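Local coordinates for cyclodipeptide synthetase (Mycobacterium tuberculosis, PDB 2X9Q), which probably makes cyclo(L-tyrosyl-L-tyrosyl), an intermediate on the way to mycocyclosin, from two tyrosyl-tRNAs without using ATP, at residues A[87-100]-A[143-157]. Sequence-based numbering, arbitrary orientation.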
ATOM      1  N   VAL A  87       1.884   4.782  -3.597  1.00 20.70           N
ATOM      2  CA  VAL A  87       2.560   6.094  -3.500  1.00 21.37           C
ATOM      3  C   VAL A  87       1.639   7.004  -2.654  1.00 22.11           C
ATOM      4  O   VAL A  87       0.465   6.983  -2.851  1.00 22.56           O
ATOM      5  CB  VAL A  87       2.826   6.722  -4.925  1.00 21.25           C
ATOM      6  CG1 VAL A  87       3.590   8.041  -4.762  1.00 21.81           C
ATOM      7  CG2 VAL A  87       3.654   5.775  -5.810  1.00 19.27           C
ATOM      8  N   SER A  88       2.185   7.678  -1.635  1.00 25.26           N
ATOM      9  CA  SER A  88       1.440   8.563  -0.724  1.00 26.75           C
ATOM     10  C   SER A  88       1.630  10.018  -1.160  1.00 24.75           C
ATOM     11  O   SER A  88       2.736  10.437  -1.412  1.00 24.96           O
ATOM     12  CB  SER A  88       2.038   8.499   0.678  1.00 26.57           C
ATOM     13  OG  SER A  88       2.083   7.133   1.046  1.00 40.76           O
ATOM     14  N   PRO A  89       0.567  10.791  -1.197  1.00 24.13           N
ATOM     15  CA  PRO A  89       0.665  12.193  -1.646  1.00 22.82           C
ATOM     16  C   PRO A  89       1.325  12.986  -0.502  1.00 23.83           C
ATOM     17  O   PRO A  89       1.302  12.520   0.641  1.00 23.52           O
ATOM     18  CB  PRO A  89      -0.818  12.551  -1.872  1.00 22.96           C
ATOM     19  CG  PRO A  89      -1.533  11.775  -0.826  1.00 25.39           C
ATOM     20  CD  PRO A  89      -0.825  10.403  -0.875  1.00 24.44           C
ATOM     21  N   GLY A  90       1.986  14.107  -0.775  1.00 25.50           N
ATOM     22  CA  GLY A  90       2.552  14.898   0.347  1.00 27.52           C
ATOM     23  C   GLY A  90       3.773  14.287   1.051  1.00 30.43           C
ATOM     24  O   GLY A  90       4.132  14.675   2.149  1.00 30.47           O
ATOM     25  N   ASN A  91       4.448  13.346   0.401  1.00 30.28           N
ATOM     26  CA  ASN A  91       5.522  12.575   1.040  1.00 29.53           C
ATOM     27  C   ASN A  91       6.716  12.769   0.179  1.00 29.68           C
ATOM     28  O   ASN A  91       6.783  12.205  -0.948  1.00 28.45           O
ATOM     29  CB  ASN A  91       5.126  11.094   1.092  1.00 29.35           C
ATOM     30  CG  ASN A  91       6.085  10.267   1.912  1.00 30.80           C
ATOM     31  OD1 ASN A  91       7.299  10.489   1.860  1.00 33.80           O
ATOM     32  ND2 ASN A  91       5.540   9.323   2.716  1.00 32.27           N
ATOM     33  N   SER A  92       7.692  13.546   0.666  1.00 29.40           N
ATOM     34  CA  SER A  92       8.841  13.890  -0.202  1.00 30.88           C
ATOM     35  C   SER A  92       9.737  12.700  -0.606  1.00 30.04           C
ATOM     36  O   SER A  92      10.548  12.814  -1.502  1.00 29.26           O
ATOM     37  CB  SER A  92       9.728  14.931   0.446  1.00 32.19           C
ATOM     38  OG  SER A  92      10.114  14.394   1.716  1.00 36.91           O
ATOM     39  N   TYR A  93       9.601  11.558   0.036  1.00 29.54           N
ATOM     40  CA  TYR A  93      10.333  10.348  -0.435  1.00 27.06           C
ATOM     41  C   TYR A  93      10.068  10.103  -1.928  1.00 24.72           C
ATOM     42  O   TYR A  93      10.950   9.676  -2.680  1.00 24.86           O
ATOM     43  CB  TYR A  93       9.870   9.135   0.415  1.00 24.66           C
ATOM     44  CG  TYR A  93      10.512   7.841  -0.019  1.00 28.93           C
ATOM     45  CD1 TYR A  93      11.820   7.512   0.387  1.00 31.65           C
ATOM     46  CD2 TYR A  93       9.814   6.918  -0.831  1.00 26.81           C
ATOM     47  CE1 TYR A  93      12.426   6.264  -0.003  1.00 32.46           C
ATOM     48  CE2 TYR A  93      10.383   5.727  -1.209  1.00 26.45           C
ATOM     49  CZ  TYR A  93      11.679   5.380  -0.784  1.00 27.48           C
ATOM     50  OH  TYR A  93      12.221   4.165  -1.221  1.00 29.40           O
ATOM     51  N   PHE A  94       8.839  10.355  -2.370  1.00 24.77           N
ATOM     52  CA  PHE A  94       8.452  10.108  -3.773  1.00 24.16           C
ATOM     53  C   PHE A  94       8.792  11.242  -4.695  1.00 25.41           C
ATOM     54  O   PHE A  94       7.918  11.844  -5.330  1.00 25.34           O
ATOM     55  CB  PHE A  94       6.958   9.661  -3.923  1.00 21.66           C
ATOM     56  CG  PHE A  94       6.659   8.380  -3.125  1.00 20.67           C
ATOM     57  CD1 PHE A  94       7.093   7.137  -3.625  1.00 21.60           C
ATOM     58  CD2 PHE A  94       5.977   8.432  -1.882  1.00 21.45           C
ATOM     59  CE1 PHE A  94       6.841   5.933  -2.898  1.00 21.60           C
ATOM     60  CE2 PHE A  94       5.757   7.254  -1.093  1.00 20.88           C
ATOM     61  CZ  PHE A  94       6.180   5.996  -1.661  1.00 21.45           C
ATOM     62  N   SER A  95      10.089  11.488  -4.815  1.00 26.38           N
ATOM     63  CA  SER A  95      10.593  12.501  -5.715  1.00 27.32           C
ATOM     64  C   SER A  95      10.468  11.926  -7.121  1.00 27.58           C
ATOM     65  O   SER A  95      10.233  10.697  -7.285  1.00 26.19           O
ATOM     66  CB  SER A  95      12.086  12.768  -5.365  1.00 28.06           C
ATOM     67  OG  SER A  95      12.851  11.631  -5.841  1.00 29.84           O
ATOM     68  N   ARG A  96      10.632  12.786  -8.136  1.00 25.12           N
ATOM     69  CA  ARG A  96      10.681  12.314  -9.509  1.00 26.67           C
ATOM     70  C   ARG A  96      11.759  11.244  -9.729  1.00 26.67           C
ATOM     71  O   ARG A  96      11.534  10.258 -10.436  1.00 26.70           O
ATOM     72  CB  ARG A  96      10.908  13.515 -10.505  1.00 27.02           C
ATOM     73  CG  ARG A  96       9.594  14.310 -10.796  1.00 27.71           C
ATOM     74  CD  ARG A  96       8.683  13.569 -11.770  1.00 32.54           C
ATOM     75  NE  ARG A  96       9.501  13.269 -12.945  1.00 36.39           N
ATOM     76  CZ  ARG A  96       9.764  14.155 -13.911  1.00 42.06           C
ATOM     77  NH1 ARG A  96      10.613  13.829 -14.893  1.00 38.56           N
ATOM     78  NH2 ARG A  96       9.180  15.374 -13.901  1.00 37.13           N
ATOM     79  N   GLN A  97      12.942  11.470  -9.217  1.00 25.53           N
ATOM     80  CA  GLN A  97      14.018  10.464  -9.437  1.00 27.30           C
ATOM     81  C   GLN A  97      13.653   9.112  -8.730  1.00 27.29           C
ATOM     82  O   GLN A  97      13.889   8.047  -9.306  1.00 28.73           O
ATOM     83  CB  GLN A  97      15.369  10.987  -8.866  1.00 28.18           C
ATOM     84  CG  GLN A  97      16.618  10.032  -9.145  1.00 33.92           C
ATOM     85  CD  GLN A  97      16.738   9.723 -10.655  1.00 45.48           C
ATOM     86  OE1 GLN A  97      16.574   8.562 -11.117  1.00 47.29           O
ATOM     87  NE2 GLN A  97      16.929  10.785 -11.454  1.00 48.55           N
ATOM     88  N   ARG A  98      13.131   9.174  -7.488  1.00 26.11           N
ATOM     89  CA  ARG A  98      12.813   7.936  -6.758  1.00 26.58           C
ATOM     90  C   ARG A  98      11.732   7.177  -7.519  1.00 25.42           C
ATOM     91  O   ARG A  98      11.802   5.967  -7.596  1.00 24.23           O
ATOM     92  CB  ARG A  98      12.309   8.197  -5.342  1.00 26.67           C
ATOM     93  CG  ARG A  98      12.047   6.864  -4.489  1.00 29.00           C
ATOM     94  CD  ARG A  98      13.358   6.507  -3.924  1.00 34.93           C
ATOM     95  NE  ARG A  98      13.532   7.515  -2.884  1.00 39.30           N
ATOM     96  CZ  ARG A  98      14.697   7.913  -2.404  1.00 44.92           C
ATOM     97  NH1 ARG A  98      15.842   7.366  -2.849  1.00 40.69           N
ATOM     98  NH2 ARG A  98      14.687   8.849  -1.453  1.00 44.83           N
ATOM     99  N   LEU A  99      10.728   7.880  -8.073  1.00 23.69           N
ATOM    100  CA  LEU A  99       9.654   7.206  -8.829  1.00 21.73           C
ATOM    101  C   LEU A  99      10.222   6.562 -10.088  1.00 23.74           C
ATOM    102  O   LEU A  99       9.817   5.458 -10.487  1.00 22.60           O
ATOM    103  CB  LEU A  99       8.532   8.177  -9.184  1.00 22.36           C
ATOM    104  CG  LEU A  99       7.670   8.609  -7.955  1.00 19.85           C
ATOM    105  CD1 LEU A  99       6.831   9.848  -8.383  1.00 22.20           C
ATOM    106  CD2 LEU A  99       6.746   7.399  -7.538  1.00 21.33           C
ATOM    107  N   ARG A 100      11.107   7.287 -10.779  1.00 24.64           N
ATOM    108  CA  ARG A 100      11.758   6.660 -11.942  1.00 25.89           C
ATOM    109  C   ARG A 100      12.560   5.417 -11.539  1.00 24.60           C
ATOM    110  O   ARG A 100      12.545   4.450 -12.230  1.00 26.41           O
ATOM    111  CB  ARG A 100      12.705   7.646 -12.616  1.00 26.98           C
ATOM    112  CG  ARG A 100      13.158   7.204 -14.001  1.00 29.42           C
ATOM    113  CD  ARG A 100      14.004   8.354 -14.639  1.00 41.58           C
ATOM    114  NE  ARG A 100      14.838   7.736 -15.658  1.00 49.10           N
ATOM    115  CZ  ARG A 100      14.416   7.493 -16.890  1.00 50.84           C
ATOM    116  NH1 ARG A 100      13.176   7.859 -17.280  1.00 53.62           N
ATOM    117  NH2 ARG A 100      15.230   6.894 -17.732  1.00 48.37           N
ATOM    118  N   ASN A 143      -1.697  18.234  -3.165  1.00 19.11           N
ATOM    119  CA  ASN A 143      -0.762  17.141  -3.007  1.00 20.56           C
ATOM    120  C   ASN A 143      -1.109  15.965  -3.903  1.00 20.71           C
ATOM    121  O   ASN A 143      -0.205  15.261  -4.409  1.00 21.62           O
ATOM    122  CB  ASN A 143      -0.728  16.749  -1.519  1.00 20.53           C
ATOM    123  CG  ASN A 143       0.026  17.789  -0.663  1.00 27.65           C
ATOM    124  OD1 ASN A 143       0.670  18.646  -1.199  1.00 26.37           O
ATOM    125  ND2 ASN A 143      -0.076  17.692   0.652  1.00 26.83           N
ATOM    126  N   ILE A 144      -2.416  15.725  -4.087  1.00 19.80           N
ATOM    127  CA  ILE A 144      -2.879  14.685  -4.995  1.00 20.80           C
ATOM    128  C   ILE A 144      -2.573  15.006  -6.515  1.00 23.17           C
ATOM    129  O   ILE A 144      -2.014  14.146  -7.232  1.00 21.47           O
ATOM    130  CB  ILE A 144      -4.363  14.323  -4.802  1.00 20.34           C
ATOM    131  CG1 ILE A 144      -4.617  13.664  -3.404  1.00 19.36           C
ATOM    132  CG2 ILE A 144      -4.812  13.415  -5.930  1.00 21.72           C
ATOM    133  CD1 ILE A 144      -6.148  13.678  -3.008  1.00 19.49           C
ATOM    134  N   ARG A 145      -2.814  16.259  -6.964  1.00 21.61           N
ATOM    135  CA  ARG A 145      -2.288  16.686  -8.292  1.00 21.36           C
ATOM    136  C   ARG A 145      -0.789  16.472  -8.430  1.00 22.62           C
ATOM    137  O   ARG A 145      -0.366  16.009  -9.456  1.00 22.26           O
ATOM    138  CB  ARG A 145      -2.550  18.183  -8.557  1.00 20.89           C
ATOM    139  CG  ARG A 145      -4.069  18.541  -8.633  1.00 18.42           C
ATOM    140  CD  ARG A 145      -4.199  20.016  -9.359  1.00 19.74           C
ATOM    141  NE  ARG A 145      -5.597  20.506  -9.297  1.00 19.65           N
ATOM    142  CZ  ARG A 145      -6.572  20.084 -10.103  1.00 25.44           C
ATOM    143  NH1 ARG A 145      -7.768  20.608  -9.968  1.00 27.29           N
ATOM    144  NH2 ARG A 145      -6.351  19.134 -11.016  1.00 23.41           N
ATOM    145  N   GLY A 146       0.014  16.865  -7.436  1.00 22.74           N
ATOM    146  CA  GLY A 146       1.458  16.745  -7.583  1.00 22.25           C
ATOM    147  C   GLY A 146       1.866  15.252  -7.751  1.00 24.97           C
ATOM    148  O   GLY A 146       2.669  14.905  -8.662  1.00 23.75           O
ATOM    149  N   VAL A 147       1.337  14.366  -6.876  1.00 22.85           N
ATOM    150  CA  VAL A 147       1.824  12.997  -6.948  1.00 23.89           C
ATOM    151  C   VAL A 147       1.256  12.330  -8.246  1.00 23.33           C
ATOM    152  O   VAL A 147       1.981  11.620  -8.937  1.00 22.94           O
ATOM    153  CB  VAL A 147       1.542  12.251  -5.609  1.00 24.95           C
ATOM    154  CG1 VAL A 147       0.128  11.836  -5.535  1.00 22.87           C
ATOM    155  CG2 VAL A 147       2.462  11.075  -5.457  1.00 26.23           C
ATOM    156  N   ARG A 148       0.002  12.608  -8.601  1.00 20.87           N
ATOM    157  CA  ARG A 148      -0.524  12.079  -9.844  1.00 22.83           C
ATOM    158  C   ARG A 148       0.416  12.478 -11.033  1.00 23.57           C
ATOM    159  O   ARG A 148       0.699  11.660 -11.929  1.00 24.08           O
ATOM    160  CB  ARG A 148      -1.994  12.594 -10.099  1.00 22.67           C
ATOM    161  CG  ARG A 148      -2.555  12.284 -11.515  1.00 25.90           C
ATOM    162  CD  ARG A 148      -3.768  13.207 -11.851  1.00 31.44           C
ATOM    163  NE  ARG A 148      -4.843  13.088 -10.920  1.00 45.18           N
ATOM    164  CZ  ARG A 148      -5.582  14.069 -10.399  1.00 46.59           C
ATOM    165  NH1 ARG A 148      -6.553  13.709  -9.577  1.00 51.79           N
ATOM    166  NH2 ARG A 148      -5.400  15.357 -10.636  1.00 44.21           N
ATOM    167  N   ALA A 149       0.764  13.771 -11.110  1.00 22.13           N
ATOM    168  CA  ALA A 149       1.526  14.272 -12.204  1.00 22.68           C
ATOM    169  C   ALA A 149       2.927  13.646 -12.210  1.00 23.03           C
ATOM    170  O   ALA A 149       3.391  13.225 -13.248  1.00 24.13           O
ATOM    171  CB  ALA A 149       1.649  15.800 -12.069  1.00 21.19           C
ATOM    172  N   LYS A 150       3.613  13.594 -11.073  1.00 23.38           N
ATOM    173  CA  LYS A 150       4.966  12.985 -11.035  1.00 23.58           C
ATOM    174  C   LYS A 150       4.898  11.514 -11.487  1.00 25.54           C
ATOM    175  O   LYS A 150       5.741  11.077 -12.274  1.00 25.14           O
ATOM    176  CB  LYS A 150       5.621  13.044  -9.683  1.00 23.39           C
ATOM    177  CG  LYS A 150       5.883  14.503  -9.260  1.00 24.86           C
ATOM    178  CD  LYS A 150       6.335  14.475  -7.793  1.00 28.99           C
ATOM    179  CE  LYS A 150       6.798  15.843  -7.351  1.00 34.52           C
ATOM    180  NZ  LYS A 150       7.643  15.690  -6.073  1.00 39.16           N
ATOM    181  N   ILE A 151       3.867  10.780 -11.036  1.00 23.49           N
ATOM    182  CA  ILE A 151       3.766   9.398 -11.455  1.00 22.92           C
ATOM    183  C   ILE A 151       3.450   9.337 -12.920  1.00 23.96           C
ATOM    184  O   ILE A 151       4.068   8.527 -13.609  1.00 22.47           O
ATOM    185  CB  ILE A 151       2.792   8.567 -10.626  1.00 21.86           C
ATOM    186  CG1 ILE A 151       3.199   8.606  -9.124  1.00 19.62           C
ATOM    187  CG2 ILE A 151       2.744   7.135 -11.143  1.00 21.31           C
ATOM    188  CD1 ILE A 151       1.900   8.244  -8.196  1.00 19.32           C
ATOM    189  N   THR A 152       2.467  10.138 -13.394  1.00 23.30           N
ATOM    190  CA  THR A 152       2.092  10.098 -14.795  1.00 25.11           C
ATOM    191  C   THR A 152       3.287  10.404 -15.700  1.00 26.64           C
ATOM    192  O   THR A 152       3.489   9.690 -16.667  1.00 27.11           O
ATOM    193  CB  THR A 152       0.864  10.976 -15.072  1.00 25.89           C
ATOM    194  OG1 THR A 152      -0.146  10.558 -14.143  1.00 28.05           O
ATOM    195  CG2 THR A 152       0.289  10.880 -16.623  1.00 24.42           C
ATOM    196  N   THR A 153       4.125  11.391 -15.357  1.00 28.02           N
ATOM    197  CA  THR A 153       5.297  11.708 -16.183  1.00 30.06           C
ATOM    198  C   THR A 153       6.233  10.502 -16.177  1.00 31.01           C
ATOM    199  O   THR A 153       6.741  10.086 -17.220  1.00 30.58           O
ATOM    200  CB  THR A 153       6.008  12.956 -15.608  1.00 30.62           C
ATOM    201  OG1 THR A 153       5.074  14.048 -15.634  1.00 32.12           O
ATOM    202  CG2 THR A 153       7.386  13.340 -16.416  1.00 33.42           C
ATOM    203  N   THR A 154       6.489   9.958 -14.984  1.00 29.57           N
ATOM    204  CA  THR A 154       7.298   8.738 -14.869  1.00 28.52           C
ATOM    205  C   THR A 154       6.878   7.620 -15.846  1.00 27.68           C
ATOM    206  O   THR A 154       7.704   7.043 -16.571  1.00 27.98           O
ATOM    207  CB  THR A 154       7.313   8.230 -13.414  1.00 27.57           C
ATOM    208  OG1 THR A 154       7.813   9.271 -12.554  1.00 22.91           O
ATOM    209  CG2 THR A 154       8.251   7.001 -13.347  1.00 27.11           C
ATOM    210  N   VAL A 155       5.600   7.339 -15.878  1.00 27.69           N
ATOM    211  CA  VAL A 155       5.067   6.185 -16.618  1.00 28.47           C
ATOM    212  C   VAL A 155       5.131   6.472 -18.124  1.00 31.36           C
ATOM    213  O   VAL A 155       5.395   5.571 -18.928  1.00 29.14           O
ATOM    214  CB  VAL A 155       3.650   5.809 -16.135  1.00 27.38           C
ATOM    215  CG1 VAL A 155       2.940   4.865 -17.061  1.00 29.54           C
ATOM    216  CG2 VAL A 155       3.680   5.212 -14.648  1.00 23.16           C
ATOM    217  N   ASN A 156       4.914   7.746 -18.490  1.00 32.48           N
ATOM    218  CA  ASN A 156       4.917   8.163 -19.911  1.00 34.68           C
ATOM    219  C   ASN A 156       6.355   8.020 -20.423  1.00 35.82           C
ATOM    220  O   ASN A 156       6.585   7.527 -21.513  1.00 36.30           O
ATOM    221  CB  ASN A 156       4.443   9.640 -20.047  1.00 34.05           C
ATOM    222  CG  ASN A 156       2.940   9.792 -19.871  1.00 37.48           C
ATOM    223  OD1 ASN A 156       2.199   8.821 -19.845  1.00 42.52           O
ATOM    224  ND2 ASN A 156       2.486  11.031 -19.695  1.00 41.55           N
ATOM    225  N   GLU A 157       7.290   8.414 -19.580  1.00 35.06           N
ATOM    226  CA  GLU A 157       8.703   8.305 -19.859  1.00 37.81           C
ATOM    227  C   GLU A 157       9.215   6.877 -19.976  1.00 36.92           C
ATOM    228  O   GLU A 157       9.995   6.540 -20.902  1.00 36.51           O
ATOM    229  CB  GLU A 157       9.421   8.909 -18.693  1.00 38.75           C
ATOM    230  CG  GLU A 157      10.750   9.439 -18.970  1.00 47.03           C
ATOM    231  CD  GLU A 157      10.939  10.685 -18.168  1.00 56.10           C
ATOM    232  OE1 GLU A 157      11.669  10.582 -17.165  1.00 60.58           O
ATOM    233  OE2 GLU A 157      10.320  11.745 -18.512  1.00 60.40           O
TER
HETATM  234  O   HOH W   1       2.129  15.144  -3.287  1.00 27.77           O
HETATM  235  O   HOH W   2      10.125  10.526 -12.765  1.00 34.76           O
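Val87, Pro89, Leu99 and Arg96 pack against helix 133-158 on one side of the Rossmann-type sheet that relates cyclodipeptide synthases to class I aminoacyl-tRNA synthetases. The loop between strand 82-87 and helix 96-109 includes Pro89 and carries Ser88, the probable nucleophile, which points its CB away from segment 143-157 and hydrogen-bonds Tyr253 OH through OG. The axes of segments 96-100 and 143-157 approach to 9.5 Å and cross at -46°.

In the apolar part, the Val87 and Val147 side chains run side by side in opposing senses, with Val87 CG1 a tight 3.3 Å from Val147 CG2. Val87 also meets Ile151 tip to tip through the latter's CD1. Val147 has chi1 at 78°, which sets CG1 between its own backbone N and carbonyl carbon and turns that methyl to Pro89 CB. Leu99 CD1 touches both Lys150 CB (3.7 Å) and Ile151 CG1 (3.9 Å), the leucine crossing both side chains at about a right angle.

At the more exposed Arg96, the side chain is a knob among Lys150, Thr153, Thr154 and Glu157. Bends at chi2 and chi3 fold its chain over the helix, so that CD touches Lys150 CB and Thr153 CG2 sits centrally over one guanidinium face, 3.5 Å from Arg96 CZ. Arg96 NH1 stays 4.1 Å from Glu157 OE1, beyond a salt bridge, whereas Arg100 NH1 forms one with that oxygen at 3.1 Å, the guanidinium and carboxylate planes turned 48° apart.

Water joins the backbones and side chains at two points. One molecule accepts from Gly90 N and donates to Asn143 O. The other lies in plane at the Arg96 guanidinium edge, accepting from NE and donating to Arg96 O and to Thr154 OG1, 2.6 Å from the water oxygen; that hydroxyl's own proton goes to Lys150 O.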